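Local coordinates for molybdopterin-guanine dinucleotide biosynthesis protein B (Bacillus subtilis subsp. spizizenii, PDB 4OYH), which probably binds GTP and hydrolyses it weakly, and may act as an adapter in making and using the molybdopterin guanine dinucleotide cofactor, though dispensable for the cofactor's synthesis, at residues K23-F26 and I27-L31; R87-L91 and T92-E96. The protein carries 2 engineered substitutions. All blocks are in the same frame, centred on the assembly; numbering follows the deposited sequence.

Interaction 1 of 2, residues K23-F26 and I27-L31. With SO4 (sulfate ion), chain F.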
loop_
_atom_site.group_PDB
_atom_site.type_symbol
_atom_site.label_atom_id
_atom_site.label_comp_id
_atom_site.label_asym_id
_atom_site.label_seq_id
_atom_site.Cartn_x
_atom_site.Cartn_y
_atom_site.Cartn_z
ATOM N N LYS A 23 -2.724 18.863 -13.755
ATOM C CA LYS A 23 -1.775 18.373 -12.746
ATOM C C LYS A 23 -1.250 16.992 -13.109
ATOM O O LYS A 23 -0.043 16.795 -13.101
ATOM C CB LYS A 23 -2.381 18.323 -11.348
ATOM C CG LYS A 23 -2.591 19.672 -10.688
ATOM C CD LYS A 23 -3.179 19.523 -9.294
ATOM C CE LYS A 23 -4.610 18.986 -9.333
ATOM N NZ LYS A 23 -4.944 18.265 -8.095
ATOM N N THR A 24 -2.117 16.034 -13.451
ATOM C CA THR A 24 -1.607 14.657 -13.607
ATOM C C THR A 24 -0.817 14.477 -14.912
ATOM O O THR A 24 0.102 13.656 -14.971
ATOM C CB THR A 24 -2.716 13.563 -13.482
ATOM O OG1 THR A 24 -2.843 12.831 -14.699
ATOM C CG2 THR A 24 -4.044 14.124 -13.065
ATOM N N THR A 25 -1.078 15.295 -15.923
ATOM C CA THR A 25 -0.229 15.297 -17.118
ATOM C C THR A 25 1.147 15.828 -16.799
ATOM O O THR A 25 2.131 15.254 -17.181
ATOM C CB THR A 25 -0.840 16.126 -18.258
ATOM O OG1 THR A 25 -1.630 15.261 -19.071
ATOM C CG2 THR A 25 0.216 16.727 -19.140
ATOM N N PHE A 26 1.211 16.956 -16.128
ATOM C CA PHE A 26 2.481 17.460 -15.677
ATOM C C PHE A 26 3.282 16.410 -14.880
ATOM O O PHE A 26 4.431 16.127 -15.207
ATOM C CB PHE A 26 2.241 18.711 -14.843
ATOM C CG PHE A 26 3.460 19.429 -14.513
ATOM C CD1 PHE A 26 4.362 19.749 -15.489
ATOM C CD2 PHE A 26 3.727 19.787 -13.191
ATOM C CE1 PHE A 26 5.535 20.415 -15.157
ATOM C CE2 PHE A 26 4.865 20.459 -12.863
ATOM C CZ PHE A 26 5.776 20.778 -13.834
ATOM N N ILE A 27 2.651 15.812 -13.873
ATOM C CA ILE A 27 3.253 14.743 -13.075
ATOM C C ILE A 27 3.711 13.578 -13.941
ATOM O O ILE A 27 4.813 13.055 -13.781
ATOM C CB ILE A 27 2.258 14.271 -11.971
ATOM C CG1 ILE A 27 2.356 15.218 -10.750
ATOM C CG2 ILE A 27 2.556 12.851 -11.483
ATOM C CD1 ILE A 27 1.012 15.592 -10.141
ATOM N N GLU A 28 2.861 13.187 -14.872
ATOM C CA GLU A 28 3.166 12.116 -15.806
ATOM C C GLU A 28 4.439 12.367 -16.565
ATOM O O GLU A 28 5.306 11.502 -16.638
ATOM C CB GLU A 28 2.045 11.980 -16.811
ATOM C CG GLU A 28 1.169 10.825 -16.630
ATOM C CD GLU A 28 0.680 10.363 -17.976
ATOM O OE1 GLU A 28 0.080 11.206 -18.686
ATOM O OE2 GLU A 28 0.912 9.172 -18.325
ATOM N N ARG A 29 4.508 13.540 -17.185
ATOM C CA ARG A 29 5.722 14.000 -17.836
ATOM C C ARG A 29 6.940 13.930 -16.922
ATOM O O ARG A 29 7.991 13.435 -17.316
ATOM C CB ARG A 29 5.548 15.416 -18.341
ATOM C CG ARG A 29 5.693 15.557 -19.833
ATOM C CD ARG A 29 4.474 15.003 -20.567
ATOM N NE ARG A 29 3.971 15.920 -21.596
ATOM C CZ ARG A 29 3.553 17.169 -21.373
ATOM N NH1 ARG A 29 3.570 17.696 -20.150
ATOM N NH2 ARG A 29 3.111 17.898 -22.386
ATOM N N ILE A 30 6.802 14.372 -15.687
ATOM C CA ILE A 30 7.911 14.287 -14.737
ATOM C C ILE A 30 8.318 12.866 -14.391
ATOM O O ILE A 30 9.507 12.565 -14.264
ATOM C CB ILE A 30 7.572 14.965 -13.435
ATOM C CG1 ILE A 30 7.273 16.454 -13.668
ATOM C CG2 ILE A 30 8.699 14.735 -12.410
ATOM C CD1 ILE A 30 6.495 17.084 -12.512
ATOM N N LEU A 31 7.342 11.999 -14.157
ATOM C CA LEU A 31 7.685 10.636 -13.786
ATOM C C LEU A 31 8.338 9.858 -14.941
ATOM O O LEU A 31 9.305 9.118 -14.717
ATOM C CB LEU A 31 6.463 9.896 -13.282
ATOM C CG LEU A 31 5.892 10.433 -11.978
ATOM C CD1 LEU A 31 4.571 9.739 -11.638
ATOM C CD2 LEU A 31 6.905 10.272 -10.841
HETATM S S SO4 F . -6.040 17.808 -13.034
HETATM O O1 SO4 F . -7.372 17.633 -12.443
HETATM O O2 SO4 F . -5.272 16.630 -12.684
HETATM O O3 SO4 F . -6.108 18.085 -14.465
HETATM O O4 SO4 F . -5.366 18.973 -12.463
#
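The amide of Glu28 reaches back to Thr24 O at 2.8 Å, one of four successive i to i+4 bonds that wind the first turns of helix 23-35. Arg29 N bonds Thr25 O at 2.9 Å. Beside that bond Thr25 and Arg29 run side by side, and Thr25 CG2 lies over one face of the guanidinium, 3.6 Å from Arg29 NH1. On the buried side, Phe26 has CG anti to the backbone N (chi1 -171°), which brings its ring alongside the next turn. There Ile30 CD1 sits over one ring face, 3.9 Å from the centroid, in a CH-pi contact. Phe26 and Ile30 also pack on Val164 of helix 161-171, so an alanine in place of Phe26 would probably strip Ile30 CD1 of its aromatic platform and open a gap between the two helices. At the start of the helix, Lys23 N donates to sulfate O4 at 2.9 Å, and Thr24 N adds a weak bond to O2, whose position is less certain; Asn20 N and Gly22 N complete the grip. The aliphatic part of Lys23 passes the anion, with CE 3.2 Å from O4, while NZ continues toward Glu109 in a long, weak ion pair. The loop after strand 12-16, running through Gly22, Lys23 and Thr24 into the helix with its amides around the anion, fits a P-loop (Walker A motif), and these three residues probably bind GTP. The sulfate, probably from the crystallisation liquor, is consistent with a phosphate site of GTP, where the helix end would be expected to favour negative charge.

Interaction 2 of 2, residues R87-L91 and T92-E96. Engineered in segment 87-91: Leu88 (natural residue Asn).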
loop_
_atom_site.group_PDB
_atom_site.type_symbol
_atom_site.label_atom_id
_atom_site.label_comp_id
_atom_site.label_asym_id
_atom_site.label_seq_id
_atom_site.Cartn_x
_atom_site.Cartn_y
_atom_site.Cartn_z
ATOM N N ARG A 87 -5.185 4.251 8.796
ATOM C CA ARG A 87 -4.594 4.943 9.945
ATOM C C ARG A 87 -4.971 6.417 9.959
ATOM O O ARG A 87 -5.570 6.959 9.013
ATOM C CB ARG A 87 -3.061 4.879 9.934
ATOM C CG ARG A 87 -2.474 3.555 9.806
ATOM C CD ARG A 87 -3.032 2.663 10.822
ATOM N NE ARG A 87 -2.131 1.628 11.297
ATOM C CZ ARG A 87 -2.579 0.535 11.865
ATOM N NH1 ARG A 87 -3.897 0.359 11.985
ATOM N NH2 ARG A 87 -1.736 -0.365 12.333
ATOM N N LEU A 88 -4.552 7.080 11.016
ATOM C CA LEU A 88 -4.708 8.512 11.096
ATOM C C LEU A 88 -3.455 9.081 10.460
ATOM O O LEU A 88 -2.509 9.480 11.152
ATOM C CB LEU A 88 -4.901 8.978 12.541
ATOM C CG LEU A 88 -5.528 10.357 12.786
ATOM C CD1 LEU A 88 -4.728 11.047 13.862
ATOM C CD2 LEU A 88 -5.606 11.240 11.557
ATOM N N TRP A 89 -3.469 9.068 9.126
ATOM C CA TRP A 89 -2.377 9.545 8.290
ATOM C C TRP A 89 -2.288 11.044 8.301
ATOM O O TRP A 89 -3.293 11.715 8.150
ATOM C CB TRP A 89 -2.564 9.109 6.832
ATOM C CG TRP A 89 -2.424 7.650 6.640
ATOM C CD1 TRP A 89 -3.413 6.753 6.345
ATOM C CD2 TRP A 89 -1.225 6.907 6.747
ATOM N NE1 TRP A 89 -2.895 5.505 6.258
ATOM C CE2 TRP A 89 -1.547 5.567 6.500
ATOM C CE3 TRP A 89 0.107 7.247 7.021
ATOM C CZ2 TRP A 89 -0.577 4.549 6.518
ATOM C CZ3 TRP A 89 1.072 6.225 7.034
ATOM C CH2 TRP A 89 0.720 4.911 6.786
ATOM N N ASP A 90 -1.081 11.554 8.468
ATOM C CA ASP A 90 -0.780 12.904 8.091
ATOM C C ASP A 90 0.452 12.802 7.205
ATOM O O ASP A 90 1.009 11.724 7.067
ATOM C CB ASP A 90 -0.568 13.820 9.306
ATOM C CG ASP A 90 0.273 13.186 10.397
ATOM O OD1 ASP A 90 1.460 12.877 10.163
ATOM O OD2 ASP A 90 -0.256 13.016 11.516
ATOM N N LEU A 91 0.836 13.924 6.599
ATOM C CA LEU A 91 1.828 13.966 5.556
ATOM C C LEU A 91 3.184 13.518 6.046
ATOM O O LEU A 91 3.920 12.865 5.320
ATOM C CB LEU A 91 1.938 15.369 4.971
ATOM C CG LEU A 91 2.971 15.494 3.847
ATOM C CD1 LEU A 91 2.835 14.378 2.796
ATOM C CD2 LEU A 91 2.842 16.863 3.163
ATOM N N THR A 92 3.491 13.844 7.291
ATOM C CA THR A 92 4.761 13.465 7.912
ATOM C C THR A 92 4.967 11.958 7.964
ATOM O O THR A 92 6.026 11.435 7.589
ATOM C CB THR A 92 4.829 14.036 9.334
ATOM O OG1 THR A 92 5.207 15.409 9.248
ATOM C CG2 THR A 92 5.844 13.318 10.177
ATOM N N ARG A 93 3.963 11.261 8.467
ATOM C CA ARG A 93 3.985 9.813 8.494
ATOM C C ARG A 93 3.990 9.203 7.096
ATOM O O ARG A 93 4.627 8.161 6.881
ATOM C CB ARG A 93 2.795 9.307 9.294
ATOM C CG ARG A 93 3.024 9.468 10.802
ATOM C CD ARG A 93 1.920 8.848 11.597
ATOM N NE ARG A 93 0.883 9.818 11.932
ATOM C CZ ARG A 93 0.684 10.331 13.147
ATOM N NH1 ARG A 93 1.450 9.975 14.183
ATOM N NH2 ARG A 93 -0.297 11.210 13.328
ATOM N N LEU A 94 3.317 9.834 6.135
ATOM C CA LEU A 94 3.358 9.281 4.780
ATOM C C LEU A 94 4.773 9.409 4.231
ATOM O O LEU A 94 5.231 8.514 3.549
ATOM C CB LEU A 94 2.347 9.956 3.846
ATOM C CG LEU A 94 0.887 9.687 4.254
ATOM C CD1 LEU A 94 0.001 10.783 3.734
ATOM C CD2 LEU A 94 0.397 8.323 3.774
ATOM N N ILE A 95 5.485 10.475 4.590
ATOM C CA ILE A 95 6.830 10.659 4.082
ATOM C C ILE A 95 7.779 9.642 4.732
ATOM O O ILE A 95 8.616 9.068 4.048
ATOM C CB ILE A 95 7.303 12.116 4.271
ATOM C CG1 ILE A 95 6.524 13.013 3.301
ATOM C CG2 ILE A 95 8.776 12.268 3.940
ATOM C CD1 ILE A 95 6.792 14.476 3.449
ATOM N N GLU A 96 7.620 9.374 6.014
ATOM C CA GLU A 96 8.401 8.316 6.667
ATOM C C GLU A 96 8.200 6.950 5.988
ATOM O O GLU A 96 9.151 6.179 5.769
ATOM C CB GLU A 96 8.033 8.207 8.141
ATOM C CG GLU A 96 8.427 9.430 8.962
ATOM C CD GLU A 96 7.705 9.519 10.317
ATOM O OE1 GLU A 96 6.700 8.812 10.527
ATOM O OE2 GLU A 96 8.147 10.308 11.178
#
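Thr92 opens the helical segment with its CB 3.7 Å from Asp90 OD1, beside the carboxylate that caps this helix. Arg93 follows and is held to the same group from both ends. Its backbone N donates a weak bond of 3.4 Å to Asp90 OD1, the capping bond that marks Asp90 as the N-cap, while its side chain folds back so that NH2 meets Asp90 OD2 at 2.6 Å. The hydrogen bond within this salt bridge is weak, bent to 116° despite its short length, and the guanidinium and carboxylate planes are turned 36° from each other. Asp90 CG is placed between its own N and carbonyl carbon; this chi1 of 43° swings the carboxylate over the helix start, where OD1 faces Arg93 N and OD2 the guanidinium. Leu94 comes next. Its N donates to Asp90 O at 3.1 Å, and its CD2 lies over one face of the Trp89 indole, 3.4 Å from CE3, the two side chains crossing at about a right angle. Arg87 CB occupies the opposite face, and Trp89 NE1 is fixed by Ala85 O. Ile95 closes the series: its N bonds Leu91 O at 2.9 Å, and its CG1 is 4.0 Å from Leu91 CD1. The cap thus sits where the chain leaving strand 80-86 turns into helix 91-100. Leu91 and Leu94 pack on Leu44 of strand 41-46, Leu91 and Ile95 reach Ile108 and Leu106 of strand 105-109, respectively, and Trp89 and Leu94 rest on Leu81 of the second subunit.

Both contacts lie at the N-terminal ends of helices, 23-35 and 91-100, and both helices pack on strands 41-46 and 105-109 of the parallel sheet, yet the centres of the two contacts are about 23 Å apart, on opposite sides of the chain's centre. Interaction 1 is the more buried: its apolar residues face the sheet and helix 161-171, and its leading amides meet an external anion. Interaction 2 combines buried leucine and isoleucine side chains with an exposed arginine, and here the protein supplies its own anion, an aspartate, to the first turn. The same helix-end chemistry is therefore directed to a probable nucleotide site in one case and to an internal cap in the other. Each contact also touches the second subunit.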